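Local structure of reticulocyte binding protein (3FAW) at residues I161-D166 with Y202-I207; V171-P176 with T191-K196; D212-L217 with D235-K240. The protein probably hydrolyses alpha-1,6-glucosidic links of pullulan and related alpha-glucans as a cell-wall-anchored pullulanase of group B Streptococcus. One frame throughout, in Å; residues are numbered along the deposited sequence.

Interaction 1 (I161-D166 with Y202-I207); sequences IIYDKD and YYLYEI. With CA (calcium ion), chain B.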
loop_
_atom_site.group_PDB
_atom_site.type_symbol
_atom_site.label_atom_id
_atom_site.label_comp_id
_atom_site.label_asym_id
_atom_site.label_seq_id
_atom_site.Cartn_x
_atom_site.Cartn_y
_atom_site.Cartn_z
ATOM N N ILE A 161 -2.314 -16.197 -28.523
ATOM C CA ILE A 161 -1.042 -16.748 -28.963
ATOM C C ILE A 161 -0.462 -17.541 -27.803
ATOM O O ILE A 161 -0.333 -17.012 -26.699
ATOM C CB ILE A 161 -0.036 -15.644 -29.355
ATOM C CG1 ILE A 161 -0.652 -14.679 -30.370
ATOM C CG2 ILE A 161 1.239 -16.269 -29.918
ATOM C CD1 ILE A 161 0.263 -13.531 -30.733
ATOM N N ILE A 162 -0.111 -18.800 -28.057
ATOM C CA ILE A 162 0.346 -19.706 -27.004
ATOM C C ILE A 162 1.837 -20.003 -27.158
ATOM O O ILE A 162 2.312 -20.282 -28.262
ATOM C CB ILE A 162 -0.483 -21.012 -26.994
ATOM C CG1 ILE A 162 -1.971 -20.684 -26.828
ATOM C CG2 ILE A 162 -0.023 -21.932 -25.876
ATOM C CD1 ILE A 162 -2.878 -21.893 -26.695
ATOM N N TYR A 163 2.565 -19.930 -26.041
ATOM C CA TYR A 163 4.022 -20.065 -26.031
ATOM C C TYR A 163 4.465 -21.265 -25.197
ATOM O O TYR A 163 3.888 -21.546 -24.148
ATOM C CB TYR A 163 4.679 -18.799 -25.479
ATOM C CG TYR A 163 4.289 -17.527 -26.211
ATOM C CD1 TYR A 163 5.065 -17.034 -27.259
ATOM C CD2 TYR A 163 3.144 -16.823 -25.855
ATOM C CE1 TYR A 163 4.710 -15.873 -27.928
ATOM C CE2 TYR A 163 2.780 -15.659 -26.519
ATOM C CZ TYR A 163 3.566 -15.189 -27.554
ATOM O OH TYR A 163 3.204 -14.039 -28.218
ATOM N N ASP A 164 5.507 -21.949 -25.674
ATOM C CA ASP A 164 6.056 -23.137 -25.019
ATOM C C ASP A 164 6.410 -22.881 -23.549
ATOM O O ASP A 164 7.140 -21.947 -23.226
ATOM C CB ASP A 164 7.302 -23.626 -25.781
ATOM C CG ASP A 164 7.874 -24.927 -25.224
ATOM O OD1 ASP A 164 7.365 -25.447 -24.203
ATOM O OD2 ASP A 164 8.846 -25.436 -25.818
ATOM N N LYS A 165 5.891 -23.736 -22.674
ATOM C CA LYS A 165 6.184 -23.684 -21.241
ATOM C C LYS A 165 7.686 -23.727 -20.924
ATOM O O LYS A 165 8.143 -23.050 -20.002
ATOM C CB LYS A 165 5.469 -24.837 -20.518
ATOM C CG LYS A 165 5.875 -26.235 -20.966
ATOM C CD LYS A 165 5.071 -27.313 -20.247
ATOM C CE LYS A 165 5.507 -28.707 -20.685
ATOM N NZ LYS A 165 4.728 -29.793 -20.014
ATOM N N ASP A 166 8.437 -24.521 -21.687
ATOM C CA ASP A 166 9.882 -24.689 -21.480
ATOM C C ASP A 166 10.740 -23.761 -22.346
ATOM O O ASP A 166 11.966 -23.854 -22.320
ATOM C CB ASP A 166 10.282 -26.150 -21.729
ATOM C CG ASP A 166 9.767 -27.093 -20.652
ATOM O OD1 ASP A 166 9.517 -26.637 -19.515
ATOM O OD2 ASP A 166 9.621 -28.298 -20.940
ATOM N N TYR A 202 2.281 -20.552 -21.717
ATOM C CA TYR A 202 2.077 -19.111 -21.597
ATOM C C TYR A 202 1.241 -18.571 -22.759
ATOM O O TYR A 202 1.185 -19.184 -23.821
ATOM C CB TYR A 202 3.421 -18.389 -21.536
ATOM C CG TYR A 202 4.368 -18.936 -20.495
ATOM C CD1 TYR A 202 5.526 -19.623 -20.865
ATOM C CD2 TYR A 202 4.108 -18.775 -19.140
ATOM C CE1 TYR A 202 6.405 -20.119 -19.903
ATOM C CE2 TYR A 202 4.975 -19.279 -18.174
ATOM C CZ TYR A 202 6.119 -19.945 -18.559
ATOM O OH TYR A 202 6.979 -20.428 -17.599
ATOM N N TYR A 203 0.585 -17.430 -22.545
ATOM C CA TYR A 203 -0.287 -16.851 -23.564
ATOM C C TYR A 203 -0.348 -15.320 -23.546
ATOM O O TYR A 203 -0.224 -14.681 -22.496
ATOM C CB TYR A 203 -1.708 -17.440 -23.467
ATOM C CG TYR A 203 -2.471 -17.079 -22.210
ATOM C CD1 TYR A 203 -3.441 -16.074 -22.221
ATOM C CD2 TYR A 203 -2.229 -17.742 -21.009
ATOM C CE1 TYR A 203 -4.145 -15.740 -21.070
ATOM C CE2 TYR A 203 -2.928 -17.413 -19.853
ATOM C CZ TYR A 203 -3.884 -16.413 -19.890
ATOM O OH TYR A 203 -4.571 -16.092 -18.743
ATOM N N LEU A 204 -0.521 -14.751 -24.739
ATOM C CA LEU A 204 -0.876 -13.347 -24.910
ATOM C C LEU A 204 -2.137 -13.286 -25.769
ATOM O O LEU A 204 -2.491 -14.268 -26.424
ATOM C CB LEU A 204 0.257 -12.569 -25.583
ATOM C CG LEU A 204 1.532 -12.321 -24.769
ATOM C CD1 LEU A 204 2.612 -11.698 -25.646
ATOM C CD2 LEU A 204 1.263 -11.441 -23.553
ATOM N N TYR A 205 -2.814 -12.139 -25.753
ATOM C CA TYR A 205 -3.949 -11.893 -26.648
ATOM C C TYR A 205 -3.585 -10.814 -27.658
ATOM O O TYR A 205 -3.105 -9.749 -27.277
ATOM C CB TYR A 205 -5.180 -11.439 -25.860
ATOM C CG TYR A 205 -5.857 -12.532 -25.071
ATOM C CD1 TYR A 205 -6.458 -13.611 -25.716
ATOM C CD2 TYR A 205 -5.913 -12.482 -23.677
ATOM C CE1 TYR A 205 -7.087 -14.618 -24.994
ATOM C CE2 TYR A 205 -6.545 -13.483 -22.949
ATOM C CZ TYR A 205 -7.131 -14.545 -23.615
ATOM O OH TYR A 205 -7.749 -15.544 -22.901
ATOM N N GLU A 206 -3.817 -11.092 -28.938
ATOM C CA GLU A 206 -3.657 -10.086 -29.985
ATOM C C GLU A 206 -5.016 -9.502 -30.361
ATOM O O GLU A 206 -5.887 -10.211 -30.874
ATOM C CB GLU A 206 -2.968 -10.667 -31.223
ATOM C CG GLU A 206 -2.535 -9.596 -32.222
ATOM C CD GLU A 206 -1.734 -10.162 -33.381
ATOM O OE1 GLU A 206 -2.261 -11.037 -34.097
ATOM O OE2 GLU A 206 -0.580 -9.726 -33.575
ATOM N N ILE A 207 -5.185 -8.209 -30.099
ATOM C CA ILE A 207 -6.449 -7.518 -30.336
ATOM C C ILE A 207 -6.330 -6.661 -31.585
ATOM O O ILE A 207 -5.367 -5.918 -31.740
ATOM C CB ILE A 207 -6.842 -6.626 -29.135
ATOM C CG1 ILE A 207 -6.962 -7.476 -27.864
ATOM C CG2 ILE A 207 -8.164 -5.902 -29.405
ATOM C CD1 ILE A 207 -7.404 -6.696 -26.641
HETATM CA CA CA B . 8.490 -22.526 -17.719
HETATM O O HOH W 1 10.707 -23.538 -17.930
HETATM O O HOH W 2 9.731 -20.884 -18.940
HETATM O O HOH W 3 8.214 -24.779 -16.745
HETATM O O HOH W 4 6.071 -23.204 -17.561
#
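Two antiparallel hydrogen-bonded pairs, Ile161 with Leu204 and Tyr163 with Tyr202, join neighbouring strands whose short axes approach to 4.6 Å, with 155° between their N-to-C directions. Within each pair both backbone nitrogens donate to the partner's carbonyl oxygen. The shortest of the four bonds is Tyr163 N to Tyr202 O at 2.7 Å, and the straightest is its return bond, Tyr202 N to Tyr163 O, with 177° at the hydrogen. Between these pairs Ile162 and Tyr203 form a non-hydrogen-bonded pair, where a CA-H...O contact brings Tyr203 CA to 3.1 Å from Ile161 O.

Apolar contact gathers on the sheet face that carries Tyr163 and Leu204. Tyr163 has CG anti to its own carbonyl carbon (chi1 -56°), a turn that sets the ring across the neighbouring strand with its edge toward Leu204 N. Its CE2 lies 4.0 Å from Leu204 CG, and the hydroxyl end reaches Leu204 CD1 (OH to CD1 3.5 Å). The strands belong to the antiparallel sheet of the region assigned to carbohydrate-binding module 48. Ile162 bonds through its backbone to strand 170-179, which places the strand of Ile162 between two partners.

Metal coordination closes the end of the pair. Calcium takes Lys165 O at 2.4 Å and the phenol oxygen Tyr202 OH at 2.6 Å, together with four waters; Lys363 O, from the region assigned to the alpha-amylase catalytic domain, adds another ligand. The Tyr202 ring approaches Lys165 O obliquely through CE1. The metal-binding carbonyl of Lys165 lies within an Asx turn: Asp166 N donates to Asp164 OD1 at 2.9 Å from above the carboxylate plane, while Asp164 OD2 forms a salt bridge with Arg170.

Interaction 2 (V171-P176 with T191-K196); sequences VVATTP and TKLGIK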
loop_
_atom_site.group_PDB
_atom_site.type_symbol
_atom_site.label_atom_id
_atom_site.label_comp_id
_atom_site.label_asym_id
_atom_site.label_seq_id
_atom_site.Cartn_x
_atom_site.Cartn_y
_atom_site.Cartn_z
ATOM N N VAL A 171 6.524 -19.619 -30.137
ATOM C CA VAL A 171 5.096 -19.710 -30.455
ATOM C C VAL A 171 4.763 -21.132 -30.921
ATOM O O VAL A 171 5.408 -21.654 -31.835
ATOM C CB VAL A 171 4.690 -18.698 -31.559
ATOM C CG1 VAL A 171 3.212 -18.864 -31.929
ATOM C CG2 VAL A 171 4.973 -17.267 -31.106
ATOM N N VAL A 172 3.769 -21.756 -30.286
ATOM C CA VAL A 172 3.378 -23.135 -30.617
ATOM C C VAL A 172 1.952 -23.266 -31.184
ATOM O O VAL A 172 1.635 -24.268 -31.829
ATOM C CB VAL A 172 3.544 -24.093 -29.400
ATOM C CG1 VAL A 172 5.018 -24.228 -29.019
ATOM C CG2 VAL A 172 2.719 -23.620 -28.210
ATOM N N ALA A 173 1.104 -22.263 -30.958
ATOM C CA ALA A 173 -0.278 -22.289 -31.451
ATOM C C ALA A 173 -0.959 -20.930 -31.347
ATOM O O ALA A 173 -0.594 -20.108 -30.502
ATOM C CB ALA A 173 -1.085 -23.321 -30.681
ATOM N N THR A 174 -1.946 -20.702 -32.216
ATOM C CA THR A 174 -2.838 -19.545 -32.107
ATOM C C THR A 174 -4.277 -19.966 -32.414
ATOM O O THR A 174 -4.503 -20.887 -33.203
ATOM C CB THR A 174 -2.451 -18.392 -33.066
ATOM O OG1 THR A 174 -2.978 -18.653 -34.372
ATOM C CG2 THR A 174 -0.939 -18.207 -33.141
ATOM N N THR A 175 -5.241 -19.280 -31.802
ATOM C CA THR A 175 -6.655 -19.611 -31.973
ATOM C C THR A 175 -7.541 -18.368 -31.794
ATOM O O THR A 175 -7.276 -17.550 -30.915
ATOM C CB THR A 175 -7.080 -20.728 -30.983
ATOM O OG1 THR A 175 -8.383 -21.215 -31.320
ATOM C CG2 THR A 175 -7.068 -20.224 -29.538
ATOM N N PRO A 176 -8.588 -18.218 -32.632
ATOM C CA PRO A 176 -9.466 -17.054 -32.520
ATOM C C PRO A 176 -10.535 -17.238 -31.448
ATOM O O PRO A 176 -11.071 -18.337 -31.293
ATOM C CB PRO A 176 -10.115 -16.983 -33.901
ATOM C CG PRO A 176 -10.191 -18.400 -34.338
ATOM C CD PRO A 176 -9.018 -19.115 -33.721
ATOM N N THR A 191 -7.651 -30.516 -27.611
ATOM C CA THR A 191 -6.734 -31.311 -28.440
ATOM C C THR A 191 -6.423 -30.697 -29.808
ATOM O O THR A 191 -5.392 -31.010 -30.405
ATOM C CB THR A 191 -7.266 -32.743 -28.663
ATOM O OG1 THR A 191 -8.568 -32.689 -29.262
ATOM C CG2 THR A 191 -7.330 -33.505 -27.342
ATOM N N LYS A 192 -7.306 -29.824 -30.291
ATOM C CA LYS A 192 -7.176 -29.228 -31.628
ATOM C C LYS A 192 -5.899 -28.405 -31.840
ATOM O O LYS A 192 -5.470 -28.219 -32.978
ATOM C CB LYS A 192 -8.402 -28.362 -31.941
ATOM C CG LYS A 192 -9.711 -29.148 -32.008
ATOM C CD LYS A 192 -10.833 -28.337 -32.647
ATOM C CE LYS A 192 -11.322 -27.217 -31.742
ATOM N NZ LYS A 192 -12.215 -26.276 -32.475
ATOM N N LEU A 193 -5.300 -27.914 -30.757
ATOM C CA LEU A 193 -4.049 -27.150 -30.839
ATOM C C LEU A 193 -2.798 -28.010 -30.617
ATOM O O LEU A 193 -1.687 -27.483 -30.499
ATOM C CB LEU A 193 -4.074 -25.983 -29.849
ATOM C CG LEU A 193 -5.262 -25.029 -29.992
ATOM C CD1 LEU A 193 -5.216 -23.938 -28.918
ATOM C CD2 LEU A 193 -5.297 -24.421 -31.390
ATOM N N GLY A 194 -2.978 -29.327 -30.573
ATOM C CA GLY A 194 -1.862 -30.268 -30.533
ATOM C C GLY A 194 -1.139 -30.363 -29.200
ATOM O O GLY A 194 -0.018 -30.874 -29.141
ATOM N N ILE A 195 -1.780 -29.880 -28.134
ATOM C CA ILE A 195 -1.172 -29.837 -26.801
ATOM C C ILE A 195 -2.010 -30.671 -25.826
ATOM O O ILE A 195 -3.214 -30.452 -25.696
ATOM C CB ILE A 195 -1.048 -28.386 -26.290
ATOM C CG1 ILE A 195 -0.117 -27.583 -27.208
ATOM C CG2 ILE A 195 -0.520 -28.361 -24.859
ATOM C CD1 ILE A 195 -0.203 -26.082 -27.017
ATOM N N LYS A 196 -1.363 -31.623 -25.150
ATOM C CA LYS A 196 -2.065 -32.580 -24.288
ATOM C C LYS A 196 -2.333 -32.045 -22.878
ATOM O O LYS A 196 -3.366 -32.353 -22.286
ATOM C CB LYS A 196 -1.309 -33.918 -24.218
ATOM C CG LYS A 196 0.040 -33.884 -23.507
ATOM C CD LYS A 196 0.680 -35.265 -23.484
ATOM C CE LYS A 196 2.091 -35.211 -22.908
ATOM N NZ LYS A 196 2.698 -36.567 -22.792
HETATM O O HOH W 5 0.997 -26.827 -31.212
#
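A classic beta bulge in strand 170-179, formed by Val172 and Ala173 opposite Ile162, meets Leu193 and Ile195 of the loop that follows strand 184-189. The bulge shows in the backbone of Val172, whose phi and psi of -116° and -19° depart from the extended form. The nearest CA atoms across the contact, those of Ala173 and Leu193, are 6.2 Å apart.

Leu193 does most of the apolar work, with different atoms meeting successive strand residues. Its CB faces the methyl of Ala173 (CB to CB 4.1 Å), and its two terminal methyls reach on toward Thr175. Leu193 CD2 stands 4.1 Å from Thr175 CB, and Leu193 CD1 4.2 Å from Thr175 CG2. Thr175 holds OG1 anti to its backbone N (chi1 -169°), which sets CG2 between N and the carbonyl carbon, where the leucine meets it at about a right angle. At the bulge's other residue, Val172 CG2 touches the end of Ile195, 4.0 Å from CD1, the two side chains again crossing nearly perpendicularly.

At this surface patch the loop between strands 184-189 and 202-209 packs on the sheet of the region assigned to carbohydrate-binding module 48. The loop has a compact shape of its own: residues 191-193 form a 3-10 turn, with Gly194 N donating to Thr191 O at 2.9 Å, and Gly194 follows with a positive phi. Ile162 and Tyr198 also pack on Leu193, while Tyr201 touches both Val172 and Ile195.

Polar linkage between the segments runs through water 5, which spends its two hydrogens on two carbonyls. It donates to Val172 O at 2.7 Å and to Leu193 O at 2.9 Å, bridging the bulge to the end of the 3-10 turn.

Interaction 3 (D212-L217 with D235-K240); sequences DKVKIL and DIKTAK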
loop_
_atom_site.group_PDB
_atom_site.type_symbol
_atom_site.label_atom_id
_atom_site.label_comp_id
_atom_site.label_asym_id
_atom_site.label_seq_id
_atom_site.Cartn_x
_atom_site.Cartn_y
_atom_site.Cartn_z
ATOM N N ASP A 212 -4.884 -1.457 -36.708
ATOM C CA ASP A 212 -3.913 -1.691 -35.636
ATOM C C ASP A 212 -4.087 -3.049 -34.948
ATOM O O ASP A 212 -5.208 -3.497 -34.706
ATOM C CB ASP A 212 -4.003 -0.569 -34.596
ATOM C CG ASP A 212 -3.664 0.799 -35.176
ATOM O OD1 ASP A 212 -3.593 0.929 -36.417
ATOM O OD2 ASP A 212 -3.462 1.746 -34.388
ATOM N N LYS A 213 -2.960 -3.688 -34.643
ATOM C CA LYS A 213 -2.922 -4.910 -33.840
ATOM C C LYS A 213 -1.986 -4.694 -32.657
ATOM O O LYS A 213 -0.935 -4.073 -32.804
ATOM C CB LYS A 213 -2.404 -6.093 -34.661
ATOM C CG LYS A 213 -3.371 -6.649 -35.686
ATOM C CD LYS A 213 -2.733 -7.817 -36.430
ATOM C CE LYS A 213 -3.654 -8.395 -37.495
ATOM N NZ LYS A 213 -3.956 -7.416 -38.574
ATOM N N VAL A 214 -2.358 -5.212 -31.489
ATOM C CA VAL A 214 -1.492 -5.119 -30.313
ATOM C C VAL A 214 -1.609 -6.362 -29.422
ATOM O O VAL A 214 -2.678 -6.957 -29.312
ATOM C CB VAL A 214 -1.780 -3.826 -29.507
ATOM C CG1 VAL A 214 -3.131 -3.906 -28.788
ATOM C CG2 VAL A 214 -0.644 -3.544 -28.532
ATOM N N LYS A 215 -0.495 -6.749 -28.802
ATOM C CA LYS A 215 -0.446 -7.938 -27.945
ATOM C C LYS A 215 -0.529 -7.537 -26.476
ATOM O O LYS A 215 0.311 -6.769 -25.987
ATOM C CB LYS A 215 0.821 -8.751 -28.230
ATOM C CG LYS A 215 0.848 -9.330 -29.649
ATOM C CD LYS A 215 2.175 -9.988 -30.012
ATOM C CE LYS A 215 2.165 -10.430 -31.477
ATOM N NZ LYS A 215 3.424 -11.103 -31.905
ATOM N N ILE A 216 -1.540 -8.059 -25.777
ATOM C CA ILE A 216 -1.852 -7.620 -24.407
ATOM C C ILE A 216 -1.731 -8.731 -23.355
ATOM O O ILE A 216 -1.704 -9.921 -23.678
ATOM C CB ILE A 216 -3.264 -6.934 -24.319
ATOM C CG1 ILE A 216 -4.410 -7.931 -24.523
ATOM C CG2 ILE A 216 -3.370 -5.800 -25.342
ATOM C CD1 ILE A 216 -4.845 -8.664 -23.275
ATOM N N LEU A 217 -1.657 -8.313 -22.093
ATOM C CA LEU A 217 -1.536 -9.225 -20.954
ATOM C C LEU A 217 -2.896 -9.383 -20.295
ATOM O O LEU A 217 -3.508 -8.395 -19.895
ATOM C CB LEU A 217 -0.521 -8.684 -19.935
ATOM C CG LEU A 217 -0.472 -9.357 -18.556
ATOM C CD1 LEU A 217 -0.267 -10.862 -18.693
ATOM C CD2 LEU A 217 0.626 -8.744 -17.675
ATOM N N ASP A 235 6.792 -4.995 -30.208
ATOM C CA ASP A 235 5.793 -6.028 -30.451
ATOM C C ASP A 235 5.264 -6.636 -29.150
ATOM O O ASP A 235 4.055 -6.681 -28.922
ATOM C CB ASP A 235 6.391 -7.124 -31.327
ATOM C CG ASP A 235 5.389 -8.198 -31.679
ATOM O OD1 ASP A 235 4.290 -7.845 -32.155
ATOM O OD2 ASP A 235 5.703 -9.393 -31.480
ATOM N N ILE A 236 6.176 -7.121 -28.314
ATOM C CA ILE A 236 5.817 -7.689 -27.016
ATOM C C ILE A 236 6.421 -6.814 -25.916
ATOM O O ILE A 236 7.640 -6.734 -25.778
ATOM C CB ILE A 236 6.302 -9.148 -26.892
ATOM C CG1 ILE A 236 5.493 -10.049 -27.832
ATOM C CG2 ILE A 236 6.175 -9.635 -25.458
ATOM C CD1 ILE A 236 6.121 -11.412 -28.083
ATOM N N LYS A 237 5.555 -6.156 -25.146
ATOM C CA LYS A 237 5.983 -5.168 -24.146
ATOM C C LYS A 237 5.380 -5.422 -22.764
ATOM O O LYS A 237 5.284 -4.514 -21.931
ATOM C CB LYS A 237 5.665 -3.745 -24.633
ATOM C CG LYS A 237 4.329 -3.566 -25.347
ATOM C CD LYS A 237 4.134 -2.096 -25.740
ATOM C CE LYS A 237 3.112 -1.918 -26.847
ATOM N NZ LYS A 237 1.720 -2.215 -26.421
ATOM N N THR A 238 4.990 -6.671 -22.529
ATOM C CA THR A 238 4.474 -7.105 -21.241
ATOM C C THR A 238 4.995 -8.503 -20.948
ATOM O O THR A 238 5.515 -9.189 -21.832
ATOM C CB THR A 238 2.922 -7.162 -21.220
ATOM O OG1 THR A 238 2.458 -8.208 -22.087
ATOM C CG2 THR A 238 2.320 -5.836 -21.650
ATOM N N ALA A 239 4.843 -8.922 -19.699
ATOM C CA ALA A 239 5.047 -10.318 -19.337
ATOM C C ALA A 239 3.955 -11.143 -20.018
ATOM O O ALA A 239 2.956 -10.596 -20.499
ATOM C CB ALA A 239 4.996 -10.494 -17.822
ATOM N N LYS A 240 4.158 -12.455 -20.074
ATOM C CA LYS A 240 3.178 -13.355 -20.659
ATOM C C LYS A 240 2.409 -14.057 -19.544
ATOM O O LYS A 240 2.993 -14.452 -18.531
ATOM C CB LYS A 240 3.870 -14.380 -21.565
ATOM C CG LYS A 240 4.666 -13.772 -22.709
ATOM C CD LYS A 240 5.305 -14.854 -23.575
ATOM C CE LYS A 240 6.232 -14.265 -24.633
ATOM N NZ LYS A 240 7.526 -13.781 -24.045
HETATM O O HOH W 6 2.809 -7.646 -24.742
HETATM O O HOH W 7 1.891 -6.198 -30.459
#
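Water 6 is gripped by three groups drawn from both segments, Lys215, Lys237 and Thr238. It donates to Lys215 O at 2.9 Å and to Thr238 OG1 at 2.7 Å, and accepts from Lys237 N at 3.2 Å. A second water bridges at the amide end of the same Lys215 residue: water 7 accepts from Lys215 N at 3.0 Å and donates to Asp235 O at 2.7 Å. Solvent thus joins the backbone of strand 212-216, a member of the antiparallel sheet of the carbohydrate-binding module 48 region, to an irregular loop leading into strand 241-242.

Thr238 OG1, set between the backbone N and the carbonyl carbon (chi1 68°), also serves as a donor. It gives its hydrogen to Ala239 O while receiving one from water 6, so the hydroxyl is fixed from both directions.

The charged contact is a salt bridge in which Lys215, extended beyond CG, crosses the Asp235 side chain obliquely. Lys215 NZ donates to Asp235 OD2 at 2.9 Å, and OD2 receives it on its syn lone pair, the side of the other oxygen; the bond to OD1 is weak. On its way there, the lysine's CD passes CG1 of Ile236, adding an apolar contact to the ionic one.

Lys237 bends at its last torsion (chi4 69°), bringing NZ to 3.4 Å from Val214 CG2. The ammonium group has its salt bridge with Asp403, and Tyr399 adds a cation-pi contact, so the loop also meets the region around helix 399-402.

At the far end Leu217 CB rests against Thr238 CB and OG1, and with CG anti to the backbone N (chi1 168°) Leu217 CD1 lies 3.7 Å from Ala239 O.

In the fold
All three contacts reach one antiparallel sheet, with interaction 1 in the middle, its centre about 10 Å from each of the others. The centres of interactions 2 and 3 are about 19 Å apart, and those contacts do not touch (nearest atoms about 6 Å). The strand of Ile162 meets the bulge of interaction 2 through probable hydrogen bonds Ile162 N to Ala173 O (2.8 Å) and Val172 N to Ile162 O (2.9 Å). Strand 202-207 meets interaction 3 through another probable one, Ile216 N to Tyr205 O (2.7 Å). Interaction 1 binds calcium; the Val172 side chain of interaction 2 is about 12 Å from that ion, and Lys240's in interaction 3 about 10 Å.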